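Local coordinates for protein GH59 galactosidase (Clostridium cellulolyticum, PDB 2V4V) that binds plant cell-wall sugars, here xylose, as the family 6 carbohydrate-binding module of a larger family 59 glycoside hydrolase, at residues G51-R56 / N123-S128; S16-E21 / N35-V40; V44-G49 / G104-Y109. All coordinates share one frame; numbering follows the deposited sequence.

Interactions 1 and 3 touch where Phe127 CE1 meets Phe46 CE1 at 3.7 Å, so aromatic packing joins the two sheets of the sandwich. Interaction 1 is a long antiparallel ladder with a buried aromatic side, and it reaches the sodium site at one end. Interactions 2 and 3 share strand 38-48 but lie at different places along it, their centres about 21 Å apart. Interaction 2 is a short, water-bridged contact at a sheet edge, and its segment 16-21 ends at Glu21, which binds the xylose. Interaction 3 combines a hydrophobic inner side with a charged, hydrated outer one. Interactions 1 and 2 do not touch and lie on opposite sides of the chain's centre.

Interaction 1: G51-R56 / N123-S128; sequences GGFQAR and NWFTFS. With NA (sodium ion), chain C.
Ser128 O is gripped by two successive amides, Gly51 N at 2.8 Å and, along a more bent path, Gly52 N at 3.1 Å. Two residues thus face one, a classic beta bulge. Glycine suits position 52 because Ser128 OG lies 3.2 Å from Gly52 CA, leaving no room for a side chain. Beyond the bulge the strands run antiparallel: Gln54 and Thr126 exchange a pair of backbone bonds, and Arg56 N donates to Trp124 O.

On the buried side, Phe53 turns its ring edge to the face of Phe127 in a T-shaped pair, with planes at 66°. Its CE1 also meets Phe125 CD1 at 3.6 Å, although those two rings barely overlap. Ala55 is small enough to sit beside Phe125 CB.

On the other side, Arg56 CB lies 3.6 Å from the centroid of the five-membered ring of Trp124, a CH-pi contact over the face. A bend at chi2 (70°) then carries the guanidinium away to salt bridges with Glu25 and Asp94. Asn123 chelates sodium through its backbone O and OD1, while its ND2 bonds to Glu25; carboxylate oxygens of Glu8 and Glu10, the backbone O of Glu28 and a water complete the site.

Strands 52-59 and 121-128 are the inner pair of a four-stranded sheet, flanked by 91-98 and 7-8 respectively. Its aromatic side packs on Ile66, Ile68 and Tyr41 of the opposing sheet.

Interaction 2: S16-E21 / N35-V40; sequences SGIQTE and NGDYTV. With XYP (beta-D-xylopyranose), chain B.
The Tyr38 ring receives Ser16 CB over one face, 3.7 Å from its centroid and 19° off the normal, a CH-pi contact. Tyr38 CG stands between its backbone N and carbonyl carbon (chi1 63°), which brings the ring back across the neighbouring strand. A side chain as small as serine lets this aromatic face approach closely, and its hydroxyl still reaches water. The carboxylate of Asp37 is the second flat group. Its OD1 accepts from two waters: one also bonded to Ser16 OG, the other making a weak bond to Gly17 O. Its OD2 accepts from Glu34 N, so both oxygens have partners. Aspartate suits this partly exposed position because it can collect such donors.

The backbones join in one antiparallel hydrogen-bonded pair: Ser16 N donates to Tyr38 O at 2.8 Å, and Tyr38 N returns a bond to Ser16 O at 3.0 Å. Gly17 then swings the chain away with a positive phi, a shape glycine takes easily, while Asp37 OD1 comes within 3.6 Å of Gly17 CA. Ile18, buried and directed toward 35-40, supplies the apolar part, CG2 on Asp37 CB at 3.6 Å and CG1 on Thr39 CG2 at 3.8 Å.

Farther on, XYP O2 donates to Glu21 OE1 at 3.1 Å, and XYP O3 lies 2.6 Å from Glu21 OE2. Together with Gly31, Phe32, Trp89, Tyr118 and Asn121, Glu21 forms the xylose pocket, a cleft among loops and strand ends at one end of the beta-sandwich, consistent with a binding site known in family 6 modules.

Interaction 3: V44-G49 / G104-Y109; sequences VDFGDG and GKHDVY
Backbone hydrogen bonds link Val44 and His106 in both directions, Val44 N donating to His106 O at 2.8 Å and His106 N to Val44 O at 2.9 Å. Phe46 N then bonds to Gly104 O at 3.0 Å, and a longer bond runs from Gly104 N to Gly47 O. Gly47 and Gly104 both have positive phi, which glycine adopts readily, and the chain turns a corner at Gly104.

The apolar contacts gather on the inner side. With Phe46 CG beside its backbone N and anti to the carbonyl carbon (chi1 -74°), the ring presents its rim to Val108: CZ lies 3.5 Å from Val108 CG2, near the ring plane. Valine suits these buried strand positions, since the same CG2 branch of Val108 also meets Val44 CG2 at 3.9 Å.

The polar contacts lie on the solvent side. Asp45 and Lys105 run side by side, pointing the same way, but Asp45 OD2 and Lys105 NZ are 4.0 Å apart, beyond a salt bridge. One water bridges them, donating to Asp45 OD1 and accepting from Lys105 NZ. Asp45 OD1 also accepts from Gly47 N at 2.9 Å, from above the carboxylate plane, which makes residues 45-47 an Asx turn. The aspartate carboxylate thus serves both turn and water.

Within the five-stranded sheet, strand 38-48 lies between 14-16 and 105-113, and 105-113 is followed by 64-70, whose Leu70 packs against Phe46. Ala3 and Val102, from loops, also touch Phe46.

Interaction 1: G51-R56 / N123-S128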
loop_
_atom_site.group_PDB
_atom_site.type_symbol
_atom_site.label_atom_id
_atom_site.label_comp_id
_atom_site.label_asym_id
_atom_site.label_seq_id
_atom_site.Cartn_x
_atom_site.Cartn_y
_atom_site.Cartn_z
ATOM N N GLY A 51 8.669 -1.378 -12.664
ATOM C CA GLY A 51 8.130 -2.666 -13.087
ATOM C C GLY A 51 7.333 -3.430 -12.015
ATOM O O GLY A 51 6.595 -4.350 -12.316
ATOM N N GLY A 52 7.475 -3.019 -10.753
ATOM C CA GLY A 52 6.887 -3.813 -9.679
ATOM C C GLY A 52 6.628 -3.038 -8.406
ATOM O O GLY A 52 7.055 -1.907 -8.260
ATOM N N PHE A 53 5.964 -3.712 -7.466
ATOM C CA PHE A 53 5.569 -3.099 -6.164
ATOM C C PHE A 53 5.657 -4.196 -5.103
ATOM O O PHE A 53 5.280 -5.346 -5.357
ATOM C CB PHE A 53 4.135 -2.613 -6.300
ATOM C CG PHE A 53 3.466 -2.145 -5.007
ATOM C CD1 PHE A 53 3.505 -0.797 -4.620
ATOM C CD2 PHE A 53 2.705 -3.037 -4.248
ATOM C CE1 PHE A 53 2.806 -0.372 -3.506
ATOM C CE2 PHE A 53 2.012 -2.611 -3.119
ATOM C CZ PHE A 53 2.070 -1.269 -2.751
ATOM N N GLN A 54 6.170 -3.814 -3.933
ATOM C CA GLN A 54 6.351 -4.722 -2.809
ATOM C C GLN A 54 5.780 -4.041 -1.589
ATOM O O GLN A 54 6.131 -2.884 -1.293
ATOM C CB GLN A 54 7.851 -5.018 -2.643
ATOM C CG GLN A 54 8.242 -5.929 -1.482
ATOM C CD GLN A 54 9.753 -5.921 -1.231
ATOM O OE1 GLN A 54 10.482 -5.038 -1.720
ATOM N NE2 GLN A 54 10.222 -6.873 -0.425
ATOM N N ALA A 55 4.893 -4.748 -0.887
ATOM C CA ALA A 55 4.311 -4.198 0.344
ATOM C C ALA A 55 4.519 -5.155 1.516
ATOM O O ALA A 55 4.374 -6.377 1.366
ATOM C CB ALA A 55 2.823 -3.963 0.149
ATOM N N ARG A 56 4.865 -4.569 2.675
ATOM C CA ARG A 56 5.079 -5.370 3.893
ATOM C C ARG A 56 3.772 -5.379 4.697
ATOM O O ARG A 56 3.374 -4.341 5.197
ATOM C CB ARG A 56 6.226 -4.747 4.705
ATOM C CG ARG A 56 6.673 -5.553 5.886
ATOM C CD ARG A 56 7.390 -6.828 5.404
ATOM N NE ARG A 56 7.781 -7.616 6.571
ATOM C CZ ARG A 56 8.291 -8.849 6.513
ATOM N NH1 ARG A 56 8.501 -9.436 5.323
ATOM N NH2 ARG A 56 8.575 -9.488 7.649
ATOM N N ASN A 123 2.873 -2.024 6.721
ATOM C CA ASN A 123 4.005 -1.460 7.426
ATOM C C ASN A 123 4.756 -0.440 6.548
ATOM O O ASN A 123 4.914 0.736 6.894
ATOM C CB ASN A 123 4.913 -2.619 7.879
ATOM C CG ASN A 123 6.149 -2.158 8.634
ATOM O OD1 ASN A 123 6.377 -0.948 8.848
ATOM N ND2 ASN A 123 6.976 -3.129 9.046
ATOM N N TRP A 124 5.154 -0.873 5.353
ATOM C CA TRP A 124 5.871 -0.020 4.401
ATOM C C TRP A 124 5.683 -0.615 3.000
ATOM O O TRP A 124 5.170 -1.710 2.867
ATOM C CB TRP A 124 7.367 0.125 4.773
ATOM C CG TRP A 124 8.134 -1.150 4.880
ATOM C CD1 TRP A 124 8.395 -1.848 6.029
ATOM C CD2 TRP A 124 8.731 -1.908 3.818
ATOM N NE1 TRP A 124 9.117 -2.975 5.767
ATOM C CE2 TRP A 124 9.355 -3.028 4.411
ATOM C CE3 TRP A 124 8.860 -1.707 2.430
ATOM C CZ2 TRP A 124 10.043 -3.991 3.659
ATOM C CZ3 TRP A 124 9.524 -2.676 1.675
ATOM C CH2 TRP A 124 10.127 -3.787 2.305
ATOM N N PHE A 125 6.048 0.143 1.964
ATOM C CA PHE A 125 6.012 -0.438 0.631
ATOM C C PHE A 125 7.117 0.224 -0.177
ATOM O O PHE A 125 7.723 1.235 0.231
ATOM C CB PHE A 125 4.653 -0.177 -0.030
ATOM C CG PHE A 125 4.312 1.287 -0.122
ATOM C CD1 PHE A 125 4.529 1.949 -1.320
ATOM C CD2 PHE A 125 3.766 1.986 0.954
ATOM C CE1 PHE A 125 4.233 3.288 -1.459
ATOM C CE2 PHE A 125 3.481 3.332 0.825
ATOM C CZ PHE A 125 3.692 3.969 -0.367
ATOM N N THR A 126 7.339 -0.341 -1.354
ATOM C CA THR A 126 8.303 0.281 -2.287
ATOM C C THR A 126 7.994 -0.164 -3.711
ATOM O O THR A 126 7.273 -1.172 -3.912
ATOM C CB THR A 126 9.783 -0.127 -1.951
ATOM O OG1 THR A 126 10.721 0.674 -2.702
ATOM C CG2 THR A 126 10.001 -1.640 -2.195
ATOM N N PHE A 127 8.502 0.575 -4.705
ATOM C CA PHE A 127 8.424 0.086 -6.083
ATOM C C PHE A 127 9.796 -0.439 -6.544
ATOM O O PHE A 127 10.838 -0.054 -6.002
ATOM C CB PHE A 127 7.995 1.184 -7.039
ATOM C CG PHE A 127 6.586 1.630 -6.828
ATOM C CD1 PHE A 127 5.558 1.090 -7.611
ATOM C CD2 PHE A 127 6.263 2.591 -5.855
ATOM C CE1 PHE A 127 4.230 1.516 -7.439
ATOM C CE2 PHE A 127 4.943 3.049 -5.684
ATOM C CZ PHE A 127 3.919 2.485 -6.448
ATOM N N SER A 128 9.783 -1.295 -7.558
ATOM C CA SER A 128 11.043 -1.842 -8.108
ATOM C C SER A 128 11.113 -1.495 -9.574
ATOM O O SER A 128 10.090 -1.355 -10.231
ATOM C CB SER A 128 11.087 -3.359 -7.935
ATOM O OG SER A 128 9.872 -3.937 -8.454
HETATM NA NA NA C . 5.829 1.421 8.997
HETATM O O HOH W 1 7.372 2.482 10.616
#

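Interaction 2: S16-E21 / N35-V40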
loop_
_atom_site.group_PDB
_atom_site.type_symbol
_atom_site.label_atom_id
_atom_site.label_comp_id
_atom_site.label_asym_id
_atom_site.label_seq_id
_atom_site.Cartn_x
_atom_site.Cartn_y
_atom_site.Cartn_z
ATOM N N SER A 16 -7.905 8.169 4.166
ATOM C CA SER A 16 -9.310 8.060 4.466
ATOM C C SER A 16 -9.598 6.736 5.150
ATOM O O SER A 16 -9.364 5.654 4.548
ATOM C CB SER A 16 -10.118 8.154 3.181
ATOM O OG SER A 16 -11.489 7.861 3.415
ATOM N N GLY A 17 -10.068 6.838 6.401
ATOM C CA GLY A 17 -10.643 5.663 7.083
ATOM C C GLY A 17 -9.721 4.811 7.940
ATOM O O GLY A 17 -10.174 3.857 8.602
ATOM N N ILE A 18 -8.421 5.123 7.940
ATOM C CA ILE A 18 -7.460 4.241 8.622
ATOM C C ILE A 18 -6.931 4.844 9.936
ATOM O O ILE A 18 -7.206 6.040 10.254
ATOM C CB ILE A 18 -6.330 3.737 7.629
ATOM C CG1 ILE A 18 -5.469 4.882 7.086
ATOM C CG2 ILE A 18 -7.004 3.047 6.408
ATOM C CD1 ILE A 18 -4.513 5.566 8.112
ATOM N N GLN A 19 -6.155 4.047 10.676
ATOM C CA GLN A 19 -5.478 4.566 11.870
ATOM C C GLN A 19 -4.112 3.928 11.966
ATOM O O GLN A 19 -3.986 2.745 11.605
ATOM C CB GLN A 19 -6.256 4.244 13.139
ATOM C CG GLN A 19 -7.703 4.636 13.064
ATOM C CD GLN A 19 -8.504 4.085 14.228
ATOM O OE1 GLN A 19 -7.991 4.042 15.380
ATOM N NE2 GLN A 19 -9.758 3.651 13.951
ATOM N N THR A 20 -3.111 4.718 12.382
ATOM C CA THR A 20 -1.781 4.176 12.593
ATOM C C THR A 20 -1.688 3.588 13.999
ATOM O O THR A 20 -2.329 4.078 14.953
ATOM C CB THR A 20 -0.697 5.273 12.473
ATOM O OG1 THR A 20 -1.065 6.401 13.278
ATOM C CG2 THR A 20 -0.601 5.687 10.988
ATOM N N GLU A 21 -0.844 2.564 14.124
ATOM C CA GLU A 21 -0.674 1.832 15.385
ATOM C C GLU A 21 0.721 1.249 15.479
ATOM O O GLU A 21 1.471 1.215 14.471
ATOM C CB GLU A 21 -1.717 0.739 15.545
ATOM C CG GLU A 21 -1.635 -0.258 14.385
ATOM C CD GLU A 21 -2.608 -1.426 14.492
ATOM O OE1 GLU A 21 -3.296 -1.605 15.547
ATOM O OE2 GLU A 21 -2.633 -2.188 13.500
ATOM N N ASN A 35 -12.736 -2.142 3.304
ATOM C CA ASN A 35 -12.925 -1.885 1.870
ATOM C C ASN A 35 -13.254 -0.405 1.596
ATOM O O ASN A 35 -14.145 0.145 2.245
ATOM C CB ASN A 35 -14.074 -2.734 1.360
ATOM C CG ASN A 35 -14.316 -2.548 -0.127
ATOM O OD1 ASN A 35 -13.532 -3.029 -0.955
ATOM N ND2 ASN A 35 -15.473 -1.940 -0.474
ATOM N N GLY A 36 -12.527 0.211 0.666
ATOM C CA GLY A 36 -12.758 1.602 0.327
ATOM C C GLY A 36 -11.807 2.586 1.010
ATOM O O GLY A 36 -11.679 3.744 0.580
ATOM N N ASP A 37 -11.125 2.154 2.078
ATOM C CA ASP A 37 -10.179 3.050 2.761
ATOM C C ASP A 37 -8.984 3.287 1.842
ATOM O O ASP A 37 -8.778 2.525 0.906
ATOM C CB ASP A 37 -9.709 2.413 4.082
ATOM C CG ASP A 37 -10.815 2.342 5.162
ATOM O OD1 ASP A 37 -11.897 3.023 5.022
ATOM O OD2 ASP A 37 -10.544 1.579 6.141
ATOM N N TYR A 38 -8.211 4.349 2.091
ATOM C CA TYR A 38 -6.990 4.538 1.304
ATOM C C TYR A 38 -5.984 5.431 2.012
ATOM O O TYR A 38 -6.321 6.132 2.966
ATOM C CB TYR A 38 -7.321 5.087 -0.093
ATOM C CG TYR A 38 -7.972 6.453 -0.092
ATOM C CD1 TYR A 38 -7.221 7.628 0.035
ATOM C CD2 TYR A 38 -9.347 6.558 -0.261
ATOM C CE1 TYR A 38 -7.852 8.892 0.007
ATOM C CE2 TYR A 38 -9.981 7.822 -0.309
ATOM C CZ TYR A 38 -9.230 8.967 -0.172
ATOM O OH TYR A 38 -9.930 10.183 -0.220
ATOM N N THR A 39 -4.738 5.377 1.549
ATOM C CA THR A 39 -3.744 6.340 1.979
ATOM C C THR A 39 -3.159 6.963 0.719
ATOM O O THR A 39 -3.201 6.351 -0.366
ATOM C CB THR A 39 -2.587 5.707 2.837
ATOM O OG1 THR A 39 -2.048 4.562 2.169
ATOM C CG2 THR A 39 -3.079 5.306 4.225
ATOM N N VAL A 40 -2.562 8.141 0.893
ATOM C CA VAL A 40 -2.032 8.920 -0.244
ATOM C C VAL A 40 -0.584 9.358 0.066
ATOM O O VAL A 40 -0.317 9.813 1.186
ATOM C CB VAL A 40 -2.836 10.225 -0.464
ATOM C CG1 VAL A 40 -2.387 10.870 -1.827
ATOM C CG2 VAL A 40 -4.349 10.019 -0.342
HETATM O O1 XYP B . -8.003 -4.825 16.559
HETATM C C1 XYP B . -7.588 -4.229 15.339
HETATM C C2 XYP B . -6.082 -4.433 15.267
HETATM C C3 XYP B . -5.546 -3.863 13.965
HETATM C C4 XYP B . -6.370 -4.370 12.784
HETATM C C5 XYP B . -7.870 -4.194 13.056
HETATM O O2 XYP B . -5.399 -3.735 16.300
HETATM O O3 XYP B . -4.179 -4.200 13.795
HETATM O O4 XYP B . -6.057 -3.668 11.603
HETATM O O5 XYP B . -8.209 -4.832 14.268
HETATM O O HOH W 2 -12.781 5.514 4.292
HETATM O O HOH W 3 -13.101 2.694 7.483
#

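Interaction 3: V44-G49 / G104-Y109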
loop_
_atom_site.group_PDB
_atom_site.type_symbol
_atom_site.label_atom_id
_atom_site.label_comp_id
_atom_site.label_asym_id
_atom_site.label_seq_id
_atom_site.Cartn_x
_atom_site.Cartn_y
_atom_site.Cartn_z
ATOM N N VAL A 44 5.454 11.408 -5.588
ATOM C CA VAL A 44 6.335 10.263 -5.759
ATOM C C VAL A 44 6.915 10.296 -7.188
ATOM O O VAL A 44 6.171 10.430 -8.167
ATOM C CB VAL A 44 5.587 8.940 -5.546
ATOM C CG1 VAL A 44 6.497 7.778 -5.808
ATOM C CG2 VAL A 44 5.006 8.839 -4.103
ATOM N N ASP A 45 8.238 10.178 -7.268
ATOM C CA ASP A 45 8.924 10.263 -8.563
ATOM C C ASP A 45 9.229 8.856 -9.054
ATOM O O ASP A 45 10.012 8.137 -8.450
ATOM C CB ASP A 45 10.224 11.065 -8.406
ATOM C CG ASP A 45 10.926 11.356 -9.731
ATOM O OD1 ASP A 45 10.465 10.909 -10.816
ATOM O OD2 ASP A 45 11.953 12.068 -9.654
ATOM N N PHE A 46 8.565 8.468 -10.150
ATOM C CA PHE A 46 8.771 7.178 -10.763
ATOM C C PHE A 46 9.914 7.128 -11.756
ATOM O O PHE A 46 10.269 6.039 -12.226
ATOM C CB PHE A 46 7.499 6.757 -11.518
ATOM C CG PHE A 46 6.408 6.330 -10.594
ATOM C CD1 PHE A 46 6.325 4.995 -10.178
ATOM C CD2 PHE A 46 5.552 7.306 -10.017
ATOM C CE1 PHE A 46 5.322 4.603 -9.260
ATOM C CE2 PHE A 46 4.563 6.949 -9.130
ATOM C CZ PHE A 46 4.434 5.593 -8.744
ATOM N N GLY A 47 10.472 8.288 -12.099
ATOM C CA GLY A 47 11.468 8.366 -13.188
ATOM C C GLY A 47 10.946 7.640 -14.420
ATOM O O GLY A 47 9.763 7.772 -14.801
ATOM N N ASP A 48 11.802 6.811 -15.007
ATOM C CA ASP A 48 11.416 5.971 -16.141
ATOM C C ASP A 48 12.042 4.608 -15.905
ATOM O O ASP A 48 13.270 4.451 -16.052
ATOM C CB ASP A 48 11.908 6.614 -17.455
ATOM C CG ASP A 48 12.037 5.627 -18.609
ATOM O OD1 ASP A 48 13.159 5.589 -19.197
ATOM O OD2 ASP A 48 11.045 4.924 -18.935
ATOM N N GLY A 49 11.238 3.630 -15.508
ATOM C CA GLY A 49 11.803 2.292 -15.229
ATOM C C GLY A 49 10.966 1.359 -14.370
ATOM O O GLY A 49 11.378 0.209 -14.184
ATOM N N GLY A 104 7.499 10.026 -14.465
ATOM C CA GLY A 104 7.282 11.322 -13.845
ATOM C C GLY A 104 6.779 11.241 -12.421
ATOM O O GLY A 104 6.804 10.187 -11.788
ATOM N N LYS A 105 6.303 12.391 -11.942
ATOM C CA LYS A 105 5.910 12.576 -10.549
ATOM C C LYS A 105 4.393 12.458 -10.436
ATOM O O LYS A 105 3.653 13.045 -11.232
ATOM C CB LYS A 105 6.361 13.972 -10.111
ATOM C CG LYS A 105 7.862 14.128 -9.922
ATOM C CD LYS A 105 8.554 14.390 -11.274
ATOM C CE LYS A 105 9.955 15.000 -11.148
ATOM N NZ LYS A 105 10.718 14.743 -12.428
ATOM N N HIS A 106 3.923 11.665 -9.462
ATOM C CA HIS A 106 2.501 11.492 -9.245
ATOM C C HIS A 106 2.204 11.324 -7.773
ATOM O O HIS A 106 3.067 10.866 -7.031
ATOM C CB HIS A 106 2.058 10.235 -9.977
ATOM C CG HIS A 106 2.098 10.409 -11.463
ATOM N ND1 HIS A 106 3.144 9.982 -12.266
ATOM C CD2 HIS A 106 1.212 11.013 -12.282
ATOM C CE1 HIS A 106 2.881 10.311 -13.527
ATOM N NE2 HIS A 106 1.722 10.943 -13.560
ATOM N N ASP A 107 0.989 11.698 -7.369
ATOM C CA ASP A 107 0.580 11.342 -5.999
ATOM C C ASP A 107 0.064 9.899 -6.055
ATOM O O ASP A 107 -0.754 9.549 -6.921
ATOM C CB ASP A 107 -0.517 12.235 -5.465
ATOM C CG ASP A 107 -0.134 13.726 -5.468
ATOM O OD1 ASP A 107 1.064 14.061 -5.345
ATOM O OD2 ASP A 107 -1.072 14.538 -5.566
ATOM N N VAL A 108 0.532 9.068 -5.112
ATOM C CA VAL A 108 0.198 7.665 -5.190
ATOM C C VAL A 108 -0.908 7.381 -4.166
ATOM O O VAL A 108 -0.698 7.621 -2.966
ATOM C CB VAL A 108 1.429 6.770 -4.917
ATOM C CG1 VAL A 108 1.002 5.348 -4.685
ATOM C CG2 VAL A 108 2.408 6.817 -6.102
ATOM N N TYR A 109 -2.041 6.836 -4.654
ATOM C CA TYR A 109 -3.133 6.402 -3.770
ATOM C C TYR A 109 -3.084 4.912 -3.665
ATOM O O TYR A 109 -3.186 4.224 -4.688
ATOM C CB TYR A 109 -4.499 6.804 -4.350
ATOM C CG TYR A 109 -4.734 8.290 -4.241
ATOM C CD1 TYR A 109 -5.709 8.814 -3.370
ATOM C CD2 TYR A 109 -3.981 9.198 -5.020
ATOM C CE1 TYR A 109 -5.934 10.200 -3.274
ATOM C CE2 TYR A 109 -4.189 10.568 -4.925
ATOM C CZ TYR A 109 -5.160 11.068 -4.048
ATOM O OH TYR A 109 -5.346 12.446 -3.988
HETATM O O HOH W 4 11.626 12.013 -12.945
#